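Long-range contacts in anti-sigma-I factor RsgI3 (Clostridium thermocellum, PDB 6QE7), which probably holds the sigma factor SigI3 inactive until its extracellular sensing region, here a tandem PA14 dyad that binds pectin, meets plant polysaccharide: residues T51-P56 and G102-I107; Y58-T63 and W124-Q129; V72-D77 and I107-Y112. All blocks are in the same frame, centred on the assembly; numbering follows the deposited sequence.

Contact 1 of 3, residues T51-P56 and G102-I107; sequences TGKVEP and GKKYDI
Gly52 and Ile107 exchange two backbone hydrogen bonds: Gly52 N gives to Ile107 O, and Ile107 N gives to Gly52 O at 3.0 Å. Val54 and Tyr105 form the next hydrogen-bonded pair, with Tyr105 N to Val54 O at 2.8 Å and an N-H...O angle of 176°. Between the Gly52-Ile107 and Val54-Tyr105 pairs lies the non-hydrogen-bonded pair Lys53-Asp106. Past the strand the pairing goes on into the loop, where Gly102 N donates to Pro56 O at 3.0 Å, so that five backbone bonds in all join residues 51-56 to residues 102-107 as an antiparallel pair.

Two salt bridges run across the outer side. Lys53 lies alongside Asp106, its chain straight until a bend at the last torsion (chi4 -37°), and its NZ meets Asp106 OD1 nearly along the C-O axis at 2.9 Å. Glu55 and Lys104 form the other, Lys104 NZ standing 2.6 Å from Glu55 OE1. The extended Glu55 chain starts with CG opposite the backbone N (chi1 165°), which carries the carboxylate across to Lys104; this ammonium also makes a cation-pi contact with Tyr140.

Apolar contacts gather on the face that bears Val54, Tyr105 and Ile107. Val54 CG1 touches Ile107 CD1 at 4.0 Å. The Pro56 ring crosses Tyr105 at about a right angle and sets CD at the edge of the phenol ring, 3.8 Å from CD2, while Tyr105 OH is bound by Glu100 N.

Strand 53-54 is thus flanked by strand 105-113 and by strand 139-141, whose Leu139 and Tyr140 touch Val54 and Glu55. Beneath, Val54 rests on Trp124 and Ile107 on Leu122, both from strand 119-125 of the other sheet of this first PA14 domain.

Contact 2 of 3, residues Y58-T63 and W124-Q129; sequences YSETYT and WSSKSQ
Glu60 reaches across to the turn at Ser126-Gln129, where strand 119-125 ends beside the start of strand 60-69 in one sheet of the first PA14 domain. Its carboxylate takes three hydrogen bonds from two serines. Ser128 grips both oxygens on their syn lone pairs: Ser128 N gives to Glu60 OE1 at 2.9 Å with an angle of 171°, and Ser128 OG gives to Glu60 OE2 at 2.5 Å. Ser126 OG adds a longer bond to OE1 from well above the carboxylate plane. A water that donates to Glu60 OE2 accepts from Lys127 NZ. Farther along, the Thr63-Ser125 pair supplies two backbone bonds, Thr63 N to Ser125 O being 2.9 Å.

The two serines also cover tyrosine rings. Ser128 CB sits over the centre of the Tyr58 ring, 3.7 Å from its centroid, and Ser126 CB lies over a face of the Tyr62 ring, displaced toward the rim. Tyr62 in turn runs alongside Trp124, placing CE2 over the indole; the planes are 28° apart and slid so far that the rings barely overlap.

The second shell fixes these groups. With OG lodged between its own N and carbonyl carbon (chi1 56°), Ser126 accepts from Gln129 N, an ST motif, and Ser126 N to Gln129 O closes the turn. Trp124 NE1 is held by Glu132 OE2, and Gln129 OE1 by Arg57. Within residues 58-63, Tyr58 N donates to Tyr62 OH, and a water 2.7 Å from that same Tyr62 OH donates to Gln129 OE1.

Contact 3 of 3, residues V72-D77 and I107-Y112; sequences VRLWVD and IKMEYY
Lys108 runs alongside Trp75, its chain laid as a ridge over one face of the indole. A bend at chi3 (58°) in Lys108 brings CE down to 3.7 Å from the centroid of the six-membered ring of Trp75, and Lys108 NZ stands almost straight above it, 4.4 Å from the same centroid and 3° off the normal: a CH-pi contact and a cation-pi contact on one face. Glu110 is fitted against the rim instead. Its OE1 comes within 3.6 Å of Trp75 CH2, with carboxylate and ring planes 78° apart, while OE2 is taken by a salt bridge to Arg49. Arg73 turns its end away toward Asp83.

The opposite face is a set of interlocking apolar bumps. Leu74 CD1 fits into the notch between Ile107 and Met109 of the adjacent strand, 3.8 Å from Met109 CB and 4.0 Å from Ile107 CG1. Val76 CG2 meets Ile107 CD1, and at the far end Met109, fully extended, carries its CE methyl to 3.8 Å from Val72 CG2. Leu122 packs under Leu74, Ile107 and Met109, with Phe64 and Thr66 of strand 60-69 below Leu74 and Val72.

The backbones are joined by two bonds each between Arg73 and Glu110 and between Trp75 and Lys108, Trp75 N to Lys108 O measuring 2.8 Å. The antiparallel strand axes are 4.7 Å apart. Such regular antiparallel pairing, one face charged and aromatic and the other packed on a second sheet, belongs to the beta-sandwich of PA14 domains.

All three contacts belong to the first PA14 domain. Contacts 1 and 3 use strand 105-113 and share Ile107, with strands 53-54 and 72-76 pairing along it; their centres are 12 Å apart, and Asp77 N probably bonds to Asp106 O, 2.9 Å away. Contact 2 lies in the opposing sheet, its centre 14 Å from that of contact 1, and meets it through the core: Pro56 CB is 3.2 Å from Tyr62 CE1, and Val54 CG2 is 3.7 Å from Trp124 CZ3. Contacts 2 and 3 stay about 7 Å apart at their nearest atoms. The Val72 side chain lies about 12 Å from a bound calcium ion; Tyr111 OH bonds to the backbone O of Asp69, a calcium-site residue.

Contact 1 of 3, residues T51-P56 and G102-I107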
loop_
_atom_site.group_PDB
_atom_site.type_symbol
_atom_site.label_atom_id
_atom_site.label_comp_id
_atom_site.label_asym_id
_atom_site.label_seq_id
_atom_site.Cartn_x
_atom_site.Cartn_y
_atom_site.Cartn_z
ATOM N N THR A 51 13.881 -4.682 9.706
ATOM C CA THR A 51 14.757 -3.597 10.203
ATOM C C THR A 51 15.368 -3.925 11.573
ATOM O O THR A 51 14.774 -4.649 12.372
ATOM C CB THR A 51 14.005 -2.290 10.313
ATOM O OG1 THR A 51 13.030 -2.479 11.329
ATOM C CG2 THR A 51 13.429 -1.822 8.985
ATOM N N GLY A 52 16.613 -3.507 11.760
ATOM C CA GLY A 52 17.308 -3.544 13.044
ATOM C C GLY A 52 18.720 -3.075 12.839
ATOM O O GLY A 52 18.921 -2.107 12.019
ATOM N N LYS A 53 19.639 -3.797 13.466
ATOM C CA LYS A 53 21.096 -3.506 13.420
ATOM C C LYS A 53 21.807 -4.816 13.210
ATOM O O LYS A 53 21.343 -5.872 13.754
ATOM C CB LYS A 53 21.497 -2.792 14.713
ATOM C CG LYS A 53 20.913 -1.397 14.839
ATOM C CD LYS A 53 21.060 -0.863 16.242
ATOM C CE LYS A 53 20.716 0.593 16.415
ATOM N NZ LYS A 53 21.149 1.386 15.246
ATOM N N VAL A 54 22.824 -4.793 12.374
ATOM C CA VAL A 54 23.750 -5.923 12.160
ATOM C C VAL A 54 25.093 -5.534 12.815
ATOM O O VAL A 54 25.379 -4.296 12.869
ATOM C CB VAL A 54 23.864 -6.283 10.682
ATOM C CG1 VAL A 54 24.406 -5.136 9.835
ATOM C CG2 VAL A 54 24.695 -7.518 10.450
ATOM N N GLU A 55 25.809 -6.529 13.388
ATOM C CA GLU A 55 27.112 -6.358 14.112
ATOM C C GLU A 55 28.153 -7.288 13.520
ATOM O O GLU A 55 28.160 -8.489 13.757
ATOM C CB GLU A 55 26.961 -6.568 15.600
ATOM C CG GLU A 55 28.278 -6.764 16.332
ATOM C CD GLU A 55 28.136 -6.585 17.831
ATOM O OE1 GLU A 55 27.091 -6.007 18.255
ATOM O OE2 GLU A 55 29.061 -7.022 18.578
ATOM N N PRO A 56 29.029 -6.805 12.626
ATOM C CA PRO A 56 30.027 -7.693 12.068
ATOM C C PRO A 56 30.991 -8.168 13.182
ATOM O O PRO A 56 31.118 -7.523 14.247
ATOM C CB PRO A 56 30.744 -6.824 11.026
ATOM C CG PRO A 56 30.535 -5.431 11.554
ATOM C CD PRO A 56 29.173 -5.405 12.185
ATOM N N GLY A 102 32.259 -5.266 15.898
ATOM C CA GLY A 102 31.576 -4.932 17.162
ATOM C C GLY A 102 30.706 -3.696 17.111
ATOM O O GLY A 102 29.961 -3.447 18.090
ATOM N N LYS A 103 30.780 -2.931 16.032
ATOM C CA LYS A 103 29.869 -1.778 15.824
ATOM C C LYS A 103 28.528 -2.319 15.302
ATOM O O LYS A 103 28.537 -3.321 14.509
ATOM C CB LYS A 103 30.582 -0.759 14.918
ATOM C CG LYS A 103 31.840 -0.094 15.503
ATOM C CD LYS A 103 31.581 0.727 16.780
ATOM C CE LYS A 103 32.755 0.879 17.730
ATOM N NZ LYS A 103 32.876 -0.289 18.638
ATOM N N LYS A 104 27.425 -1.755 15.803
ATOM C CA LYS A 104 26.033 -2.038 15.340
ATOM C C LYS A 104 25.603 -1.028 14.244
ATOM O O LYS A 104 25.541 0.194 14.517
ATOM C CB LYS A 104 25.065 -1.925 16.512
ATOM C CG LYS A 104 25.052 -3.108 17.493
ATOM C CD LYS A 104 24.106 -2.856 18.650
ATOM C CE LYS A 104 24.201 -3.828 19.805
ATOM N NZ LYS A 104 25.446 -4.638 19.758
ATOM N N TYR A 105 25.300 -1.532 13.053
ATOM C CA TYR A 105 24.952 -0.712 11.862
ATOM C C TYR A 105 23.455 -0.909 11.563
ATOM O O TYR A 105 22.976 -2.076 11.617
ATOM C CB TYR A 105 25.872 -1.098 10.701
ATOM C CG TYR A 105 27.346 -0.798 10.873
ATOM C CD1 TYR A 105 27.882 0.471 10.661
ATOM C CD2 TYR A 105 28.234 -1.799 11.223
ATOM C CE1 TYR A 105 29.245 0.732 10.811
ATOM C CE2 TYR A 105 29.586 -1.556 11.364
ATOM C CZ TYR A 105 30.119 -0.286 11.173
ATOM O OH TYR A 105 31.500 -0.114 11.290
ATOM N N ASP A 106 22.713 0.153 11.234
ATOM C CA ASP A 106 21.333 0.028 10.661
ATOM C C ASP A 106 21.355 -0.933 9.463
ATOM O O ASP A 106 22.297 -0.980 8.690
ATOM C CB ASP A 106 20.719 1.354 10.235
ATOM C CG ASP A 106 20.430 2.252 11.410
ATOM O OD1 ASP A 106 20.341 1.740 12.529
ATOM O OD2 ASP A 106 20.294 3.454 11.196
ATOM N N ILE A 107 20.396 -1.832 9.441
ATOM C CA ILE A 107 20.114 -2.694 8.286
ATOM C C ILE A 107 18.592 -2.663 8.023
ATOM O O ILE A 107 17.787 -2.516 8.938
ATOM C CB ILE A 107 20.716 -4.079 8.502
ATOM C CG1 ILE A 107 20.567 -4.906 7.232
ATOM C CG2 ILE A 107 20.063 -4.761 9.696
ATOM C CD1 ILE A 107 21.557 -6.031 7.108
HETATM O O HOH W 1 17.655 0.414 12.390
#

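Contact 2 of 3, residues Y58-T63 and W124-Q129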
loop_
_atom_site.group_PDB
_atom_site.type_symbol
_atom_site.label_atom_id
_atom_site.label_comp_id
_atom_site.label_asym_id
_atom_site.label_seq_id
_atom_site.Cartn_x
_atom_site.Cartn_y
_atom_site.Cartn_z
ATOM N N TYR A 58 34.305 -8.933 12.428
ATOM C CA TYR A 58 35.633 -8.482 11.936
ATOM C C TYR A 58 35.591 -7.062 11.333
ATOM O O TYR A 58 34.535 -6.661 10.796
ATOM C CB TYR A 58 36.080 -9.493 10.902
ATOM C CG TYR A 58 35.926 -10.937 11.318
ATOM C CD1 TYR A 58 36.622 -11.481 12.390
ATOM C CD2 TYR A 58 35.099 -11.784 10.598
ATOM C CE1 TYR A 58 36.479 -12.817 12.740
ATOM C CE2 TYR A 58 34.977 -13.127 10.909
ATOM C CZ TYR A 58 35.670 -13.644 11.989
ATOM O OH TYR A 58 35.485 -14.969 12.268
ATOM N N SER A 59 36.671 -6.262 11.452
ATOM C CA SER A 59 36.831 -4.961 10.722
ATOM C C SER A 59 37.339 -5.296 9.310
ATOM O O SER A 59 38.546 -5.525 9.161
ATOM C CB SER A 59 37.756 -4.008 11.402
ATOM O OG SER A 59 37.226 -3.619 12.657
ATOM N N GLU A 60 36.454 -5.415 8.318
ATOM C CA GLU A 60 36.823 -5.941 6.968
ATOM C C GLU A 60 35.874 -5.422 5.879
ATOM O O GLU A 60 34.872 -4.745 6.198
ATOM C CB GLU A 60 36.814 -7.474 6.905
ATOM C CG GLU A 60 37.571 -8.097 8.050
ATOM C CD GLU A 60 37.891 -9.569 7.944
ATOM O OE1 GLU A 60 37.420 -10.301 7.001
ATOM O OE2 GLU A 60 38.684 -9.974 8.799
ATOM N N THR A 61 36.192 -5.786 4.648
ATOM C CA THR A 61 35.319 -5.592 3.482
ATOM C C THR A 61 34.247 -6.694 3.522
ATOM O O THR A 61 34.488 -7.859 3.034
ATOM C CB THR A 61 36.167 -5.433 2.207
ATOM O OG1 THR A 61 36.913 -4.211 2.374
ATOM C CG2 THR A 61 35.315 -5.356 0.956
ATOM N N TYR A 62 33.043 -6.329 3.953
ATOM C CA TYR A 62 31.932 -7.309 3.897
ATOM C C TYR A 62 31.295 -7.261 2.528
ATOM O O TYR A 62 31.180 -6.191 1.912
ATOM C CB TYR A 62 30.930 -7.082 5.017
ATOM C CG TYR A 62 31.364 -7.653 6.338
ATOM C CD1 TYR A 62 32.103 -6.898 7.241
ATOM C CD2 TYR A 62 31.049 -8.967 6.668
ATOM C CE1 TYR A 62 32.486 -7.431 8.460
ATOM C CE2 TYR A 62 31.465 -9.523 7.859
ATOM C CZ TYR A 62 32.156 -8.743 8.768
ATOM O OH TYR A 62 32.533 -9.288 9.953
ATOM N N THR A 63 30.910 -8.431 2.047
ATOM C CA THR A 63 29.942 -8.619 0.949
ATOM C C THR A 63 28.619 -9.016 1.618
ATOM O O THR A 63 28.647 -9.957 2.441
ATOM C CB THR A 63 30.482 -9.603 -0.095
ATOM O OG1 THR A 63 31.765 -9.129 -0.514
ATOM C CG2 THR A 63 29.550 -9.817 -1.283
ATOM N N TRP A 124 26.221 -12.984 4.197
ATOM C CA TRP A 124 27.394 -12.097 4.230
ATOM C C TRP A 124 28.661 -12.958 4.164
ATOM O O TRP A 124 28.589 -14.109 4.475
ATOM C CB TRP A 124 27.437 -11.173 5.441
ATOM C CG TRP A 124 27.656 -11.803 6.767
ATOM C CD1 TRP A 124 27.708 -13.138 7.056
ATOM C CD2 TRP A 124 27.660 -11.111 8.014
ATOM N NE1 TRP A 124 27.742 -13.311 8.407
ATOM C CE2 TRP A 124 27.770 -12.087 9.016
ATOM C CE3 TRP A 124 27.676 -9.774 8.377
ATOM C CZ2 TRP A 124 27.884 -11.762 10.354
ATOM C CZ3 TRP A 124 27.783 -9.449 9.710
ATOM C CH2 TRP A 124 27.867 -10.441 10.689
ATOM N N SER A 125 29.758 -12.345 3.777
ATOM C CA SER A 125 31.097 -12.933 3.610
ATOM C C SER A 125 32.102 -11.809 3.833
ATOM O O SER A 125 31.687 -10.598 3.789
ATOM C CB SER A 125 31.233 -13.620 2.274
ATOM O OG SER A 125 31.420 -12.687 1.230
ATOM N N SER A 126 33.343 -12.190 4.182
ATOM C CA SER A 126 34.553 -11.313 4.246
ATOM C C SER A 126 35.833 -12.168 4.231
ATOM O O SER A 126 35.743 -13.427 3.968
ATOM C CB SER A 126 34.535 -10.350 5.439
ATOM O OG SER A 126 34.382 -10.993 6.669
ATOM N N LYS A 127 36.980 -11.527 4.458
ATOM C CA LYS A 127 38.265 -12.239 4.376
ATOM C C LYS A 127 38.138 -13.441 5.317
ATOM O O LYS A 127 38.259 -14.536 4.820
ATOM C CB LYS A 127 39.408 -11.308 4.745
ATOM C CG LYS A 127 40.741 -11.855 4.275
ATOM C CD LYS A 127 41.862 -10.850 4.385
ATOM C CE LYS A 127 42.003 -10.283 5.780
ATOM N NZ LYS A 127 42.589 -8.933 5.714
ATOM N N SER A 128 37.837 -13.185 6.598
ATOM C CA SER A 128 37.642 -14.141 7.731
ATOM C C SER A 128 36.198 -14.698 7.902
ATOM O O SER A 128 36.031 -15.718 8.608
ATOM C CB SER A 128 38.045 -13.475 9.007
ATOM O OG SER A 128 38.977 -12.474 8.732
ATOM N N GLN A 129 35.150 -14.085 7.352
ATOM C CA GLN A 129 33.775 -14.652 7.494
ATOM C C GLN A 129 33.438 -15.490 6.277
ATOM O O GLN A 129 33.195 -14.954 5.171
ATOM C CB GLN A 129 32.734 -13.580 7.705
ATOM C CG GLN A 129 31.348 -14.172 7.817
ATOM C CD GLN A 129 31.212 -14.932 9.100
ATOM O OE1 GLN A 129 31.321 -14.371 10.189
ATOM N NE2 GLN A 129 30.976 -16.224 8.956
HETATM O O HOH W 2 41.481 -8.582 8.345
HETATM O O HOH W 3 30.863 -11.286 10.617
#

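Contact 3 of 3, residues V72-D77 and I107-Y112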
loop_
_atom_site.group_PDB
_atom_site.type_symbol
_atom_site.label_atom_id
_atom_site.label_comp_id
_atom_site.label_asym_id
_atom_site.label_seq_id
_atom_site.Cartn_x
_atom_site.Cartn_y
_atom_site.Cartn_z
ATOM N N VAL A 72 14.041 -6.993 -4.182
ATOM C CA VAL A 72 14.678 -6.673 -2.880
ATOM C C VAL A 72 15.255 -5.277 -2.932
ATOM O O VAL A 72 15.780 -4.888 -3.949
ATOM C CB VAL A 72 15.727 -7.746 -2.573
ATOM C CG1 VAL A 72 16.748 -7.803 -3.697
ATOM C CG2 VAL A 72 16.409 -7.578 -1.185
ATOM N N ARG A 73 15.398 -4.679 -1.784
ATOM C CA ARG A 73 16.309 -3.554 -1.592
ATOM C C ARG A 73 17.024 -3.743 -0.263
ATOM O O ARG A 73 16.336 -4.098 0.733
ATOM C CB ARG A 73 15.510 -2.240 -1.578
ATOM C CG ARG A 73 14.881 -1.828 -2.897
ATOM C CD ARG A 73 14.445 -0.360 -2.782
ATOM N NE ARG A 73 14.254 0.095 -4.148
ATOM C CZ ARG A 73 13.091 0.215 -4.752
ATOM N NH1 ARG A 73 11.915 0.016 -4.116
ATOM N NH2 ARG A 73 13.151 0.664 -5.983
ATOM N N LEU A 74 18.346 -3.549 -0.241
ATOM C CA LEU A 74 19.117 -3.687 1.023
ATOM C C LEU A 74 19.858 -2.418 1.313
ATOM O O LEU A 74 20.682 -2.027 0.459
ATOM C CB LEU A 74 20.140 -4.835 0.923
ATOM C CG LEU A 74 20.903 -5.149 2.211
ATOM C CD1 LEU A 74 19.961 -5.464 3.340
ATOM C CD2 LEU A 74 21.875 -6.311 2.003
ATOM N N TRP A 75 19.624 -1.879 2.509
ATOM C CA TRP A 75 20.403 -0.772 3.102
ATOM C C TRP A 75 21.213 -1.325 4.254
ATOM O O TRP A 75 20.622 -2.010 5.146
ATOM C CB TRP A 75 19.562 0.422 3.596
ATOM C CG TRP A 75 18.761 1.131 2.572
ATOM C CD1 TRP A 75 19.041 2.331 2.023
ATOM C CD2 TRP A 75 17.477 0.761 2.053
ATOM N NE1 TRP A 75 18.062 2.683 1.147
ATOM C CE2 TRP A 75 17.062 1.778 1.183
ATOM C CE3 TRP A 75 16.657 -0.358 2.189
ATOM C CZ2 TRP A 75 15.856 1.755 0.483
ATOM C CZ3 TRP A 75 15.459 -0.375 1.513
ATOM C CH2 TRP A 75 15.072 0.653 0.652
ATOM N N VAL A 76 22.498 -0.990 4.267
ATOM C CA VAL A 76 23.375 -1.150 5.467
ATOM C C VAL A 76 24.032 0.213 5.755
ATOM O O VAL A 76 24.545 0.839 4.838
ATOM C CB VAL A 76 24.406 -2.266 5.240
ATOM C CG1 VAL A 76 25.376 -2.386 6.428
ATOM C CG2 VAL A 76 23.774 -3.604 4.916
ATOM N N ASP A 77 23.907 0.707 6.970
ATOM C CA ASP A 77 24.588 1.960 7.400
ATOM C C ASP A 77 24.041 3.102 6.566
ATOM O O ASP A 77 24.790 4.079 6.371
ATOM C CB ASP A 77 26.108 1.857 7.222
ATOM C CG ASP A 77 26.816 2.921 8.027
ATOM O OD1 ASP A 77 26.215 3.385 9.070
ATOM O OD2 ASP A 77 27.918 3.283 7.609
ATOM N N ILE A 107 20.396 -1.832 9.441
ATOM C CA ILE A 107 20.114 -2.694 8.286
ATOM C C ILE A 107 18.592 -2.663 8.023
ATOM O O ILE A 107 17.787 -2.516 8.938
ATOM C CB ILE A 107 20.716 -4.079 8.502
ATOM C CG1 ILE A 107 20.567 -4.906 7.232
ATOM C CG2 ILE A 107 20.063 -4.761 9.696
ATOM C CD1 ILE A 107 21.557 -6.031 7.108
ATOM N N LYS A 108 18.237 -2.539 6.749
ATOM C CA LYS A 108 16.852 -2.604 6.316
ATOM C C LYS A 108 16.843 -3.386 5.021
ATOM O O LYS A 108 17.609 -3.080 4.115
ATOM C CB LYS A 108 16.274 -1.208 6.107
ATOM C CG LYS A 108 14.923 -1.240 5.387
ATOM C CD LYS A 108 14.238 0.099 5.453
ATOM C CE LYS A 108 15.088 1.229 4.851
ATOM N NZ LYS A 108 14.314 2.492 4.829
ATOM N N MET A 109 16.037 -4.431 4.999
ATOM C CA MET A 109 15.846 -5.225 3.808
ATOM C C MET A 109 14.354 -5.221 3.517
ATOM O O MET A 109 13.586 -5.620 4.385
ATOM C CB MET A 109 16.384 -6.640 4.014
ATOM C CG MET A 109 16.067 -7.515 2.859
ATOM S SD MET A 109 17.053 -9.069 2.945
ATOM C CE MET A 109 16.306 -10.052 1.644
ATOM N N GLU A 110 14.010 -4.760 2.307
ATOM C CA GLU A 110 12.628 -4.739 1.765
ATOM C C GLU A 110 12.573 -5.819 0.721
ATOM O O GLU A 110 13.559 -6.015 0.010
ATOM C CB GLU A 110 12.276 -3.345 1.216
ATOM C CG GLU A 110 12.087 -2.370 2.359
ATOM C CD GLU A 110 11.732 -0.939 1.959
ATOM O OE1 GLU A 110 11.746 -0.651 0.799
ATOM O OE2 GLU A 110 11.362 -0.191 2.830
ATOM N N TYR A 111 11.469 -6.553 0.722
ATOM C CA TYR A 111 11.289 -7.749 -0.100
ATOM C C TYR A 111 9.873 -7.711 -0.635
ATOM O O TYR A 111 8.985 -7.303 0.154
ATOM C CB TYR A 111 11.539 -8.982 0.798
ATOM C CG TYR A 111 10.908 -10.206 0.204
ATOM C CD1 TYR A 111 11.515 -10.877 -0.835
ATOM C CD2 TYR A 111 9.638 -10.582 0.572
ATOM C CE1 TYR A 111 10.908 -11.931 -1.479
ATOM C CE2 TYR A 111 9.019 -11.639 -0.051
ATOM C CZ TYR A 111 9.644 -12.299 -1.079
ATOM O OH TYR A 111 9.020 -13.342 -1.660
ATOM N N TYR A 112 9.610 -8.271 -1.823
ATOM C CA TYR A 112 8.214 -8.564 -2.174
ATOM C C TYR A 112 8.191 -9.803 -3.070
ATOM O O TYR A 112 9.183 -10.212 -3.675
ATOM C CB TYR A 112 7.567 -7.365 -2.859
ATOM C CG TYR A 112 7.893 -7.247 -4.328
ATOM C CD1 TYR A 112 9.042 -6.625 -4.774
ATOM C CD2 TYR A 112 7.016 -7.723 -5.296
ATOM C CE1 TYR A 112 9.330 -6.497 -6.137
ATOM C CE2 TYR A 112 7.257 -7.559 -6.659
ATOM C CZ TYR A 112 8.417 -6.932 -7.096
ATOM O OH TYR A 112 8.682 -6.884 -8.428
#